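Local coordinates for protein DNA primase (Aquifex aeolicus, PDB 2AU3) that probably synthesises the short RNA primers from which DNA polymerase starts during DNA replication, using a zinc-binding domain and a magnesium-dependent polymerase core, at residues L249-F254 against L293-D298; V321-G326 against E339-L344; L257-E262 against E331-F336; N230-Y235 against A269-A274. One frame throughout, in Å; residues are numbered along the deposited sequence.

The four contacts are built round one mixed sheet, in strand order 231-232, 267-270, 247-249, 289-293 and 317-321. Contact 4 joins the first two strands; contact 1 lies where 247-249 and 289-293 end; contact 2 starts at the end of strand 317-321, at one edge; contact 3 packs helix 253-261 on helix 329-336. Centre to centre, contact 1 is about 11 Å from contact 2 and 12 Å from contacts 3 and 4; contacts 2 and 4 are about 21 Å apart. Along the chain contact 3 crosses each of the others and 1 crosses 4, while both close before 2 opens. The predicted magnesium-binding acids of the TOPRIM fold fall in contact 1, which the other three touch.

Contact 1: L249-F254 against L293-D298; sequences LVEGYF and LYDGDD
Glu251 lies across Tyr294 and ends on the backbone of Asp295. With its CG anti to the carbonyl carbon (chi1 -56°) and the chain extended beyond, CG passes over one face of the Tyr294 ring, 3.5 Å from the centroid, a CH-pi contact. The carboxylate runs on past the ring's CG-CB end, its plane 18° from that of the ring. There OE2 takes the N-H of Asp295 (2.9 Å from N to OE2); the bond is almost straight, but the donor comes from the anti side, out of the carboxylate plane. At the far end of the ring, Tyr294 OH touches Leu249 CD2 at 3.3 Å, while Val250 CG1 lies beside Leu293 CD2. Leu293 N donates to Leu249 O (2.8 Å), and where the strands part a water bridges them, accepting from Glu251 N and donating to Leu293 O.

The side chains of Glu251 and Asp295 cross at about a right angle, their carboxylate planes 69° apart, with Glu251 OE2 and Asp295 OD2 only 3.3 Å apart, both acceptors. Glu251, Asp295 and Asp297 are the predicted magnesium ligands of the TOPRIM site, and such a gathering of acidic oxygens, modelled without magnesium, is consistent with a place prepared for divalent cations.

Contact 2: V321-G326 against E339-L344; sequences VYLPEG and EELRRL
This is an apolar contact between a loop and a helix at the edge of the TOPRIM sheet: the chain leaving strand 317-321, an outermost strand of the mixed sheet within this chain, meets one side of helix 338-347. No hydrogen bond crosses it, and the 184 Å² buried between the segments comes mainly from aliphatic side chains. Leu344 is the central residue and contributes the largest share of that surface. Its CG stands anti to the backbone N (chi1 -175°), which carries the isobutyl group off the helix toward the loop. From there its atoms meet three consecutive residues, from the strand's end into the loop. CG lies 3.9 Å from Val321 CG1, the two side chains crossing at a slant. CD2 reaches Leu323 CD2 at 3.8 Å, those two side chains being turned at about a right angle, and also touches the carbonyl oxygen Tyr322 O at 3.8 Å. One turn earlier in the helix, Leu341 adds a looser touch, its CD1 standing 4.4 Å from Leu323 CD2. Tyr322 turns its CB away from the helix; its carbonyl oxygen is what borders Leu344.

The Leu323 side chain is about 5 Å from that of Asp295, a predicted magnesium ligand. Behind the loop, Val321 also packs on Tyr291 and Leu293 of strand 289-293, and Leu323 reaches Leu293 too. Helix 329-336 packs on the same leucines: Leu323 lies against Pro329 and Phe332, and Leu341 against Ile333. Helix 338-347 is thereby packed against both the sheet edge and the helix that precedes it.

Contact 3: L257-E262 against E331-F336; sequences LRLFSE and EFIKEF
Ile333 meets three residues of 257-262, and in sequence order it is the first residue of 331-336 to make substantial contact; Lys334 follows. The axes of the short segments 257-261 and 331-336 run at 31° to each other, 11.2 Å apart at closest approach. Ile333 points at its neighbour and divides its branches. CG2, anti to the backbone N, abuts the paired polar ends, 3.6 Å from Arg258 NH2 and 3.7 Å from Glu262 OE2. CD1, at the end of the other branch, touches Leu259 CD1 at 3.9 Å and also borders Glu262 CG. Both Arg258 and Glu262 slide past Ile333 in the opposite direction; Arg258 touches it with NH2, Glu262 with CG and its carboxylate.

Those ends are joined to each other: Arg258, bent at chi2 and chi3, gives NH1 to the anti lone pair of Glu262 OE2 at 2.9 Å, nearly in the guanidinium plane, a salt bridge from the helix's last turn to the residue just past it. Lys334 comes next, its CG 3.8 Å from Arg258 NH2 and its chain crossing the arginine at about a right angle. Arg258 NE forms a salt bridge with Asp330, which Lys334 NZ, less surely placed, appears to reach too.

Among these helices covering the TOPRIM sheet, helix 338-347 completes the apolar side: Leu341 packs against Leu259, Phe332 and Ile333. Elsewhere on helix 253-261, Leu257 and Ser261 rest on Val139 of helix 137-142.

Contact 4: N230-Y235 against A269-A274; sequences NLFGLY and APLGTA
Phe232 carries its CG anti to the backbone N (chi1 -174°), which turns the ring away from the neighbouring strand and brings CB, rather than the ring, against Leu271. Leu271 has an unusual chi1 of -122°, and its modelled rotamer is uncertain; as built, its two methyls reach separate residues: CD1 lies 3.6 Å from Phe232 CB, and CD2 a doubtfully tight 3.3 Å from Asn230 CB. Leu231 CD2 comes back over the opposing backbone to 3.4 Å from Ala269 O.

The backbones pair as antiparallel strands at Phe232 and Ala269, a hydrogen-bonded pair. Ala269 N donates to Phe232 O at 3.0 Å, while the return bond from Phe232 N to Ala269 O, 2.9 Å long, is bent and weak. The CB atoms of the two residues lie on the same face of the sheet, 4.4 Å apart, and on that face the Phe232 side chain also packs on Tyr253 and Leu256 of helix 253-261. The strand is short and weakly bonded; a type II turn from Leu231 to Leu234, with Gly233 at positive phi, follows and leads into helix 234-244.

This is an antiparallel edge strand added to the otherwise parallel sheet of the TOPRIM fold, tying the N-terminal part of the primase catalytic core to its TOPRIM part.

Contact 1: L249-F254 against L293-D298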
# COMPACT_ATOMS: atom_id res chain seq x y z
N LEU A 249 -3.80 -1.05 -11.68
CA LEU A 249 -4.75 -0.91 -10.60
C LEU A 249 -5.55 -2.19 -10.44
O LEU A 249 -6.18 -2.67 -11.38
CB LEU A 249 -5.69 0.31 -10.84
CG LEU A 249 -6.84 0.58 -9.85
CD1 LEU A 249 -6.34 1.13 -8.51
CD2 LEU A 249 -7.92 1.52 -10.51
N VAL A 250 -5.46 -2.79 -9.25
CA VAL A 250 -6.23 -3.99 -8.93
C VAL A 250 -7.22 -3.61 -7.84
O VAL A 250 -7.12 -2.51 -7.29
CB VAL A 250 -5.31 -5.18 -8.47
CG1 VAL A 250 -4.37 -5.62 -9.59
CG2 VAL A 250 -4.50 -4.83 -7.20
N GLU A 251 -8.16 -4.51 -7.51
CA GLU A 251 -9.29 -4.13 -6.65
C GLU A 251 -8.97 -4.02 -5.18
O GLU A 251 -9.53 -3.18 -4.48
CB GLU A 251 -10.48 -5.08 -6.81
CG GLU A 251 -10.98 -5.20 -8.24
CD GLU A 251 -12.37 -5.82 -8.36
OE1 GLU A 251 -13.36 -5.15 -7.95
OE2 GLU A 251 -12.48 -6.95 -8.89
N GLY A 252 -8.13 -4.92 -4.68
CA GLY A 252 -7.89 -5.00 -3.24
C GLY A 252 -6.50 -5.49 -2.88
O GLY A 252 -5.70 -5.79 -3.77
N TYR A 253 -6.22 -5.59 -1.58
CA TYR A 253 -4.88 -5.88 -1.07
C TYR A 253 -4.38 -7.28 -1.50
O TYR A 253 -3.19 -7.45 -1.76
CB TYR A 253 -4.86 -5.78 0.47
CG TYR A 253 -5.51 -6.95 1.15
CD1 TYR A 253 -4.77 -8.07 1.52
CD2 TYR A 253 -6.89 -6.96 1.37
CE1 TYR A 253 -5.38 -9.16 2.10
CE2 TYR A 253 -7.51 -8.06 1.96
CZ TYR A 253 -6.74 -9.15 2.33
OH TYR A 253 -7.33 -10.24 2.92
N PHE A 254 -5.27 -8.26 -1.50
CA PHE A 254 -4.88 -9.64 -1.79
C PHE A 254 -4.44 -9.74 -3.25
O PHE A 254 -3.45 -10.34 -3.54
CB PHE A 254 -6.02 -10.64 -1.47
CG PHE A 254 -5.77 -12.03 -1.96
CD1 PHE A 254 -4.87 -12.87 -1.31
CD2 PHE A 254 -6.43 -12.50 -3.11
CE1 PHE A 254 -4.63 -14.15 -1.78
CE2 PHE A 254 -6.19 -13.78 -3.59
CZ PHE A 254 -5.29 -14.61 -2.93
N LEU A 293 -7.22 -3.82 -13.74
CA LEU A 293 -7.30 -5.26 -13.76
C LEU A 293 -8.17 -5.73 -12.65
O LEU A 293 -7.68 -6.02 -11.55
CB LEU A 293 -5.89 -5.86 -13.62
CG LEU A 293 -5.74 -7.38 -13.59
CD1 LEU A 293 -5.98 -8.03 -14.95
CD2 LEU A 293 -4.37 -7.72 -13.10
N TYR A 294 -9.47 -5.78 -12.91
CA TYR A 294 -10.43 -6.17 -11.90
C TYR A 294 -10.90 -7.59 -12.25
O TYR A 294 -10.49 -8.15 -13.26
CB TYR A 294 -11.59 -5.17 -11.87
CG TYR A 294 -11.28 -3.81 -11.20
CD1 TYR A 294 -9.99 -3.47 -10.76
CD2 TYR A 294 -12.30 -2.87 -11.03
CE1 TYR A 294 -9.74 -2.25 -10.15
CE2 TYR A 294 -12.06 -1.65 -10.41
CZ TYR A 294 -10.78 -1.34 -10.00
OH TYR A 294 -10.57 -0.13 -9.40
N ASP A 295 -11.70 -8.19 -11.38
CA ASP A 295 -12.19 -9.55 -11.61
C ASP A 295 -12.89 -9.72 -12.97
O ASP A 295 -13.58 -8.82 -13.44
CB ASP A 295 -13.14 -9.98 -10.49
CG ASP A 295 -12.44 -10.14 -9.16
OD1 ASP A 295 -11.19 -10.27 -9.14
OD2 ASP A 295 -13.07 -10.14 -8.07
N GLY A 296 -12.74 -10.90 -13.57
CA GLY A 296 -13.39 -11.21 -14.82
C GLY A 296 -14.82 -11.69 -14.60
O GLY A 296 -15.18 -12.82 -14.92
N ASP A 297 -15.63 -10.82 -14.01
CA ASP A 297 -17.06 -11.09 -13.95
C ASP A 297 -17.82 -9.77 -14.12
O ASP A 297 -17.21 -8.71 -14.29
CB ASP A 297 -17.44 -11.88 -12.68
CG ASP A 297 -17.21 -11.10 -11.39
OD1 ASP A 297 -16.83 -9.91 -11.42
OD2 ASP A 297 -17.44 -11.61 -10.26
N ASP A 298 -19.14 -9.84 -14.07
CA ASP A 298 -19.96 -8.69 -14.28
C ASP A 298 -19.64 -7.53 -13.35
O ASP A 298 -19.39 -6.42 -13.81
CB ASP A 298 -21.43 -9.06 -14.14
CG ASP A 298 -22.33 -7.98 -14.63
OD1 ASP A 298 -22.27 -7.68 -15.85
OD2 ASP A 298 -23.08 -7.34 -13.87
O HOH W 1 -8.24 -6.93 -9.12

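Contact 2: V321-G326 against E339-L344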
# COMPACT_ATOMS: atom_id res chain seq x y z
N VAL A 321 -8.02 -4.11 -18.64
CA VAL A 321 -7.48 -5.43 -18.90
C VAL A 321 -8.60 -6.36 -18.52
O VAL A 321 -9.07 -6.32 -17.39
CB VAL A 321 -6.23 -5.73 -18.04
CG1 VAL A 321 -5.62 -7.12 -18.37
CG2 VAL A 321 -5.17 -4.61 -18.22
N TYR A 322 -9.02 -7.15 -19.50
CA TYR A 322 -10.13 -8.08 -19.35
C TYR A 322 -9.63 -9.47 -19.09
O TYR A 322 -9.12 -10.14 -20.00
CB TYR A 322 -10.97 -8.09 -20.63
CG TYR A 322 -11.54 -6.72 -20.94
CD1 TYR A 322 -12.53 -6.17 -20.13
CD2 TYR A 322 -11.04 -5.96 -21.99
CE1 TYR A 322 -13.05 -4.87 -20.41
CE2 TYR A 322 -11.55 -4.67 -22.26
CZ TYR A 322 -12.54 -4.14 -21.47
OH TYR A 322 -13.03 -2.87 -21.74
N LEU A 323 -9.76 -9.90 -17.85
CA LEU A 323 -9.64 -11.31 -17.49
C LEU A 323 -10.80 -12.11 -18.06
O LEU A 323 -11.94 -11.61 -18.13
CB LEU A 323 -9.62 -11.45 -15.98
CG LEU A 323 -8.36 -10.92 -15.29
CD1 LEU A 323 -8.58 -10.92 -13.79
CD2 LEU A 323 -7.18 -11.78 -15.67
N PRO A 324 -10.55 -13.37 -18.42
CA PRO A 324 -11.63 -14.24 -18.90
C PRO A 324 -12.66 -14.51 -17.79
O PRO A 324 -12.34 -14.47 -16.60
CB PRO A 324 -10.90 -15.52 -19.31
CG PRO A 324 -9.63 -15.49 -18.58
CD PRO A 324 -9.24 -14.06 -18.42
N GLU A 325 -13.90 -14.78 -18.22
CA GLU A 325 -15.03 -14.91 -17.31
C GLU A 325 -14.72 -15.87 -16.22
O GLU A 325 -14.26 -16.97 -16.48
CB GLU A 325 -16.29 -15.40 -18.04
CG GLU A 325 -17.50 -15.52 -17.13
CD GLU A 325 -17.97 -14.16 -16.62
OE1 GLU A 325 -17.81 -13.17 -17.35
OE2 GLU A 325 -18.50 -14.08 -15.50
N GLY A 326 -14.96 -15.44 -14.98
CA GLY A 326 -14.78 -16.31 -13.84
C GLY A 326 -13.43 -16.28 -13.16
O GLY A 326 -13.27 -16.92 -12.11
N GLU A 339 3.72 -14.94 -16.31
CA GLU A 339 4.19 -14.32 -17.55
C GLU A 339 3.02 -14.08 -18.51
O GLU A 339 2.96 -13.05 -19.17
CB GLU A 339 5.32 -15.14 -18.19
CG GLU A 339 5.95 -14.46 -19.41
CD GLU A 339 6.39 -13.02 -19.15
OE1 GLU A 339 7.08 -12.76 -18.11
OE2 GLU A 339 6.05 -12.15 -19.98
N GLU A 340 2.08 -15.02 -18.56
CA GLU A 340 0.88 -14.81 -19.35
C GLU A 340 0.08 -13.61 -18.84
O GLU A 340 -0.50 -12.90 -19.64
CB GLU A 340 0.00 -16.06 -19.39
CG GLU A 340 -1.03 -16.06 -20.52
CD GLU A 340 -0.46 -15.63 -21.87
OE1 GLU A 340 0.68 -16.00 -22.20
OE2 GLU A 340 -1.14 -14.91 -22.60
N LEU A 341 0.04 -13.38 -17.53
CA LEU A 341 -0.67 -12.19 -17.04
C LEU A 341 0.03 -10.91 -17.52
O LEU A 341 -0.63 -9.96 -17.95
CB LEU A 341 -0.81 -12.20 -15.51
CG LEU A 341 -1.49 -10.97 -14.93
CD1 LEU A 341 -2.91 -10.81 -15.52
CD2 LEU A 341 -1.53 -10.98 -13.36
N ARG A 342 1.35 -10.89 -17.48
CA ARG A 342 2.13 -9.77 -18.01
C ARG A 342 1.79 -9.55 -19.48
O ARG A 342 1.55 -8.40 -19.92
CB ARG A 342 3.63 -10.03 -17.86
CG ARG A 342 4.24 -9.63 -16.55
CD ARG A 342 5.76 -9.47 -16.59
NE ARG A 342 6.35 -9.76 -15.29
CZ ARG A 342 7.63 -9.58 -14.96
NH1 ARG A 342 8.50 -9.09 -15.84
NH2 ARG A 342 8.04 -9.89 -13.73
N ARG A 343 1.75 -10.64 -20.24
CA ARG A 343 1.37 -10.54 -21.64
C ARG A 343 -0.07 -10.03 -21.86
O ARG A 343 -0.31 -9.19 -22.74
CB ARG A 343 1.64 -11.86 -22.37
CG ARG A 343 3.13 -12.32 -22.28
CD ARG A 343 4.11 -11.41 -23.03
NE ARG A 343 3.63 -11.07 -24.38
CZ ARG A 343 3.81 -11.82 -25.47
NH1 ARG A 343 4.48 -12.96 -25.40
NH2 ARG A 343 3.31 -11.42 -26.64
N LEU A 344 -1.03 -10.54 -21.08
CA LEU A 344 -2.42 -10.07 -21.17
C LEU A 344 -2.49 -8.54 -20.95
O LEU A 344 -3.18 -7.80 -21.68
CB LEU A 344 -3.28 -10.76 -20.10
CG LEU A 344 -4.80 -10.42 -20.19
CD1 LEU A 344 -5.38 -11.02 -21.47
CD2 LEU A 344 -5.55 -10.94 -18.98

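Contact 3: L257-E262 against E331-F336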
# COMPACT_ATOMS: atom_id res chain seq x y z
N LEU A 257 -0.97 -8.17 -3.36
CA LEU A 257 0.06 -8.97 -2.72
C LEU A 257 0.44 -10.15 -3.61
O LEU A 257 1.62 -10.52 -3.66
CB LEU A 257 -0.41 -9.46 -1.37
CG LEU A 257 -0.58 -8.33 -0.37
CD1 LEU A 257 -1.13 -8.87 0.93
CD2 LEU A 257 0.77 -7.66 -0.18
N ARG A 258 -0.55 -10.69 -4.32
CA ARG A 258 -0.34 -11.77 -5.27
C ARG A 258 0.49 -11.34 -6.46
O ARG A 258 1.41 -12.04 -6.84
CB ARG A 258 -1.68 -12.33 -5.77
CG ARG A 258 -2.35 -13.27 -4.78
CD ARG A 258 -1.61 -14.59 -4.59
NE ARG A 258 -1.85 -15.46 -5.73
CZ ARG A 258 -0.91 -16.01 -6.48
NH1 ARG A 258 0.37 -15.82 -6.23
NH2 ARG A 258 -1.25 -16.78 -7.49
N LEU A 259 0.12 -10.23 -7.09
CA LEU A 259 0.91 -9.73 -8.24
C LEU A 259 2.36 -9.44 -7.83
O LEU A 259 3.33 -9.85 -8.50
CB LEU A 259 0.23 -8.50 -8.87
CG LEU A 259 -0.63 -8.74 -10.13
CD1 LEU A 259 -1.86 -9.60 -9.82
CD2 LEU A 259 -1.06 -7.38 -10.71
N PHE A 260 2.53 -8.80 -6.66
CA PHE A 260 3.88 -8.54 -6.11
C PHE A 260 4.63 -9.87 -5.83
O PHE A 260 5.84 -9.95 -6.05
CB PHE A 260 3.79 -7.78 -4.79
CG PHE A 260 4.39 -6.43 -4.84
CD1 PHE A 260 3.62 -5.34 -5.20
CD2 PHE A 260 5.72 -6.25 -4.54
CE1 PHE A 260 4.20 -4.08 -5.26
CE2 PHE A 260 6.29 -4.99 -4.58
CZ PHE A 260 5.52 -3.92 -4.94
N SER A 261 3.92 -10.87 -5.34
CA SER A 261 4.49 -12.22 -5.17
C SER A 261 5.01 -12.79 -6.47
O SER A 261 5.92 -13.61 -6.48
CB SER A 261 3.46 -13.17 -4.54
OG SER A 261 3.14 -12.78 -3.21
N GLU A 262 4.44 -12.35 -7.59
CA GLU A 262 4.83 -12.89 -8.88
C GLU A 262 5.78 -11.94 -9.61
O GLU A 262 6.03 -12.10 -10.80
CB GLU A 262 3.58 -13.16 -9.72
CG GLU A 262 2.57 -14.14 -9.09
CD GLU A 262 3.11 -15.56 -8.93
OE1 GLU A 262 4.11 -15.90 -9.59
OE2 GLU A 262 2.52 -16.34 -8.13
N GLU A 331 -6.49 -16.59 -9.64
CA GLU A 331 -6.83 -17.80 -10.40
C GLU A 331 -6.22 -17.79 -11.79
O GLU A 331 -5.78 -18.82 -12.30
CB GLU A 331 -8.35 -17.97 -10.48
CG GLU A 331 -9.03 -18.25 -9.13
CD GLU A 331 -8.71 -19.64 -8.56
OE1 GLU A 331 -7.92 -20.40 -9.18
OE2 GLU A 331 -9.25 -19.96 -7.46
N PHE A 332 -6.23 -16.61 -12.43
CA PHE A 332 -5.55 -16.47 -13.72
C PHE A 332 -4.06 -16.84 -13.62
O PHE A 332 -3.55 -17.64 -14.41
CB PHE A 332 -5.72 -15.08 -14.33
CG PHE A 332 -5.23 -14.99 -15.75
CD1 PHE A 332 -6.10 -15.16 -16.82
CD2 PHE A 332 -3.89 -14.81 -16.02
CE1 PHE A 332 -5.64 -15.10 -18.13
CE2 PHE A 332 -3.42 -14.77 -17.31
CZ PHE A 332 -4.30 -14.90 -18.37
N ILE A 333 -3.38 -16.28 -12.64
CA ILE A 333 -1.96 -16.59 -12.43
C ILE A 333 -1.76 -18.06 -12.13
O ILE A 333 -0.84 -18.68 -12.68
CB ILE A 333 -1.36 -15.76 -11.27
CG1 ILE A 333 -1.19 -14.30 -11.69
CG2 ILE A 333 0.02 -16.35 -10.84
CD1 ILE A 333 -1.05 -13.33 -10.46
N LYS A 334 -2.62 -18.64 -11.28
CA LYS A 334 -2.44 -20.07 -10.96
C LYS A 334 -2.54 -20.97 -12.19
O LYS A 334 -1.77 -21.92 -12.33
CB LYS A 334 -3.38 -20.54 -9.86
CG LYS A 334 -2.89 -20.13 -8.43
CD LYS A 334 -3.67 -20.78 -7.29
CE LYS A 334 -5.17 -20.57 -7.41
NZ LYS A 334 -5.56 -19.19 -7.00
N GLU A 335 -3.47 -20.66 -13.10
CA GLU A 335 -3.74 -21.55 -14.24
C GLU A 335 -2.78 -21.30 -15.40
O GLU A 335 -2.29 -22.24 -16.04
CB GLU A 335 -5.20 -21.43 -14.71
CG GLU A 335 -5.50 -22.29 -15.93
CD GLU A 335 -6.98 -22.49 -16.22
OE1 GLU A 335 -7.82 -21.97 -15.46
OE2 GLU A 335 -7.30 -23.18 -17.21
N PHE A 336 -2.52 -20.03 -15.66
CA PHE A 336 -1.76 -19.63 -16.85
C PHE A 336 -0.33 -19.12 -16.57
O PHE A 336 0.48 -19.02 -17.48
CB PHE A 336 -2.57 -18.60 -17.64
CG PHE A 336 -3.97 -19.10 -18.02
CD1 PHE A 336 -4.12 -20.11 -18.96
CD2 PHE A 336 -5.12 -18.56 -17.42
CE1 PHE A 336 -5.39 -20.57 -19.33
CE2 PHE A 336 -6.40 -19.00 -17.79
CZ PHE A 336 -6.53 -20.03 -18.75

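Contact 4: N230-Y235 against A269-A274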
# COMPACT_ATOMS: atom_id res chain seq x y z
N ASN A 230 -5.69 7.57 0.23
CA ASN A 230 -4.48 6.73 0.18
C ASN A 230 -4.65 5.53 -0.76
O ASN A 230 -5.76 5.05 -0.95
CB ASN A 230 -4.12 6.25 1.59
CG ASN A 230 -3.60 7.36 2.47
OD1 ASN A 230 -2.42 7.68 2.41
ND2 ASN A 230 -4.48 7.97 3.28
N LEU A 231 -3.55 5.04 -1.31
CA LEU A 231 -3.59 3.83 -2.11
C LEU A 231 -2.71 2.77 -1.48
O LEU A 231 -1.53 3.03 -1.20
CB LEU A 231 -3.13 4.08 -3.57
CG LEU A 231 -4.12 4.80 -4.50
CD1 LEU A 231 -3.39 5.39 -5.68
CD2 LEU A 231 -5.22 3.85 -4.96
N PHE A 232 -3.27 1.59 -1.28
CA PHE A 232 -2.46 0.47 -0.84
C PHE A 232 -1.37 0.18 -1.86
O PHE A 232 -1.65 0.09 -3.08
CB PHE A 232 -3.31 -0.78 -0.66
CG PHE A 232 -2.53 -1.94 -0.06
CD1 PHE A 232 -2.01 -1.84 1.23
CD2 PHE A 232 -2.33 -3.11 -0.77
CE1 PHE A 232 -1.28 -2.90 1.80
CE2 PHE A 232 -1.61 -4.19 -0.22
CZ PHE A 232 -1.08 -4.08 1.06
N GLY A 233 -0.15 -0.01 -1.37
CA GLY A 233 0.96 -0.39 -2.20
C GLY A 233 1.72 0.77 -2.85
O GLY A 233 2.76 0.54 -3.45
N LEU A 234 1.21 1.99 -2.76
CA LEU A 234 1.90 3.10 -3.42
C LEU A 234 3.37 3.25 -3.00
O LEU A 234 4.26 3.38 -3.85
CB LEU A 234 1.12 4.41 -3.28
CG LEU A 234 1.55 5.58 -4.12
CD1 LEU A 234 1.51 5.25 -5.63
CD2 LEU A 234 0.61 6.75 -3.79
N TYR A 235 3.63 3.18 -1.69
CA TYR A 235 4.98 3.31 -1.18
C TYR A 235 5.88 2.23 -1.80
O TYR A 235 6.99 2.50 -2.28
CB TYR A 235 4.98 3.17 0.34
CG TYR A 235 6.36 3.02 0.92
CD1 TYR A 235 6.77 1.81 1.48
CD2 TYR A 235 7.28 4.09 0.90
CE1 TYR A 235 8.05 1.68 2.04
CE2 TYR A 235 8.54 3.99 1.45
CZ TYR A 235 8.93 2.77 2.00
OH TYR A 235 10.20 2.64 2.54
N ALA A 269 -3.78 -0.44 -5.19
CA ALA A 269 -5.18 -0.82 -5.02
C ALA A 269 -5.88 0.21 -4.16
O ALA A 269 -5.24 0.84 -3.30
CB ALA A 269 -5.27 -2.20 -4.38
N PRO A 270 -7.20 0.42 -4.36
CA PRO A 270 -7.97 1.38 -3.54
C PRO A 270 -8.01 0.91 -2.10
O PRO A 270 -7.94 -0.30 -1.83
CB PRO A 270 -9.38 1.32 -4.16
CG PRO A 270 -9.17 0.80 -5.52
CD PRO A 270 -8.03 -0.17 -5.42
N LEU A 271 -8.11 1.85 -1.18
CA LEU A 271 -8.08 1.44 0.20
C LEU A 271 -9.43 0.92 0.56
O LEU A 271 -10.46 1.62 0.44
CB LEU A 271 -7.60 2.54 1.13
CG LEU A 271 -6.37 2.11 1.93
CD1 LEU A 271 -5.77 0.78 1.45
CD2 LEU A 271 -5.33 3.19 1.90
N GLY A 272 -9.43 -0.34 0.96
CA GLY A 272 -10.63 -1.03 1.30
C GLY A 272 -11.54 -1.29 0.10
O GLY A 272 -11.85 -2.47 -0.17
N THR A 273 -11.98 -0.23 -0.61
CA THR A 273 -13.16 -0.29 -1.48
C THR A 273 -12.97 0.14 -2.96
O THR A 273 -11.93 -0.13 -3.56
CB THR A 273 -14.25 0.62 -0.93
OG1 THR A 273 -13.85 1.98 -1.13
CG2 THR A 273 -14.39 0.49 0.57
N ALA A 274 -14.01 0.81 -3.50
CA ALA A 274 -13.96 1.40 -4.85
C ALA A 274 -13.00 2.60 -4.94
O ALA A 274 -12.94 3.43 -4.05
CB ALA A 274 -15.34 1.80 -5.34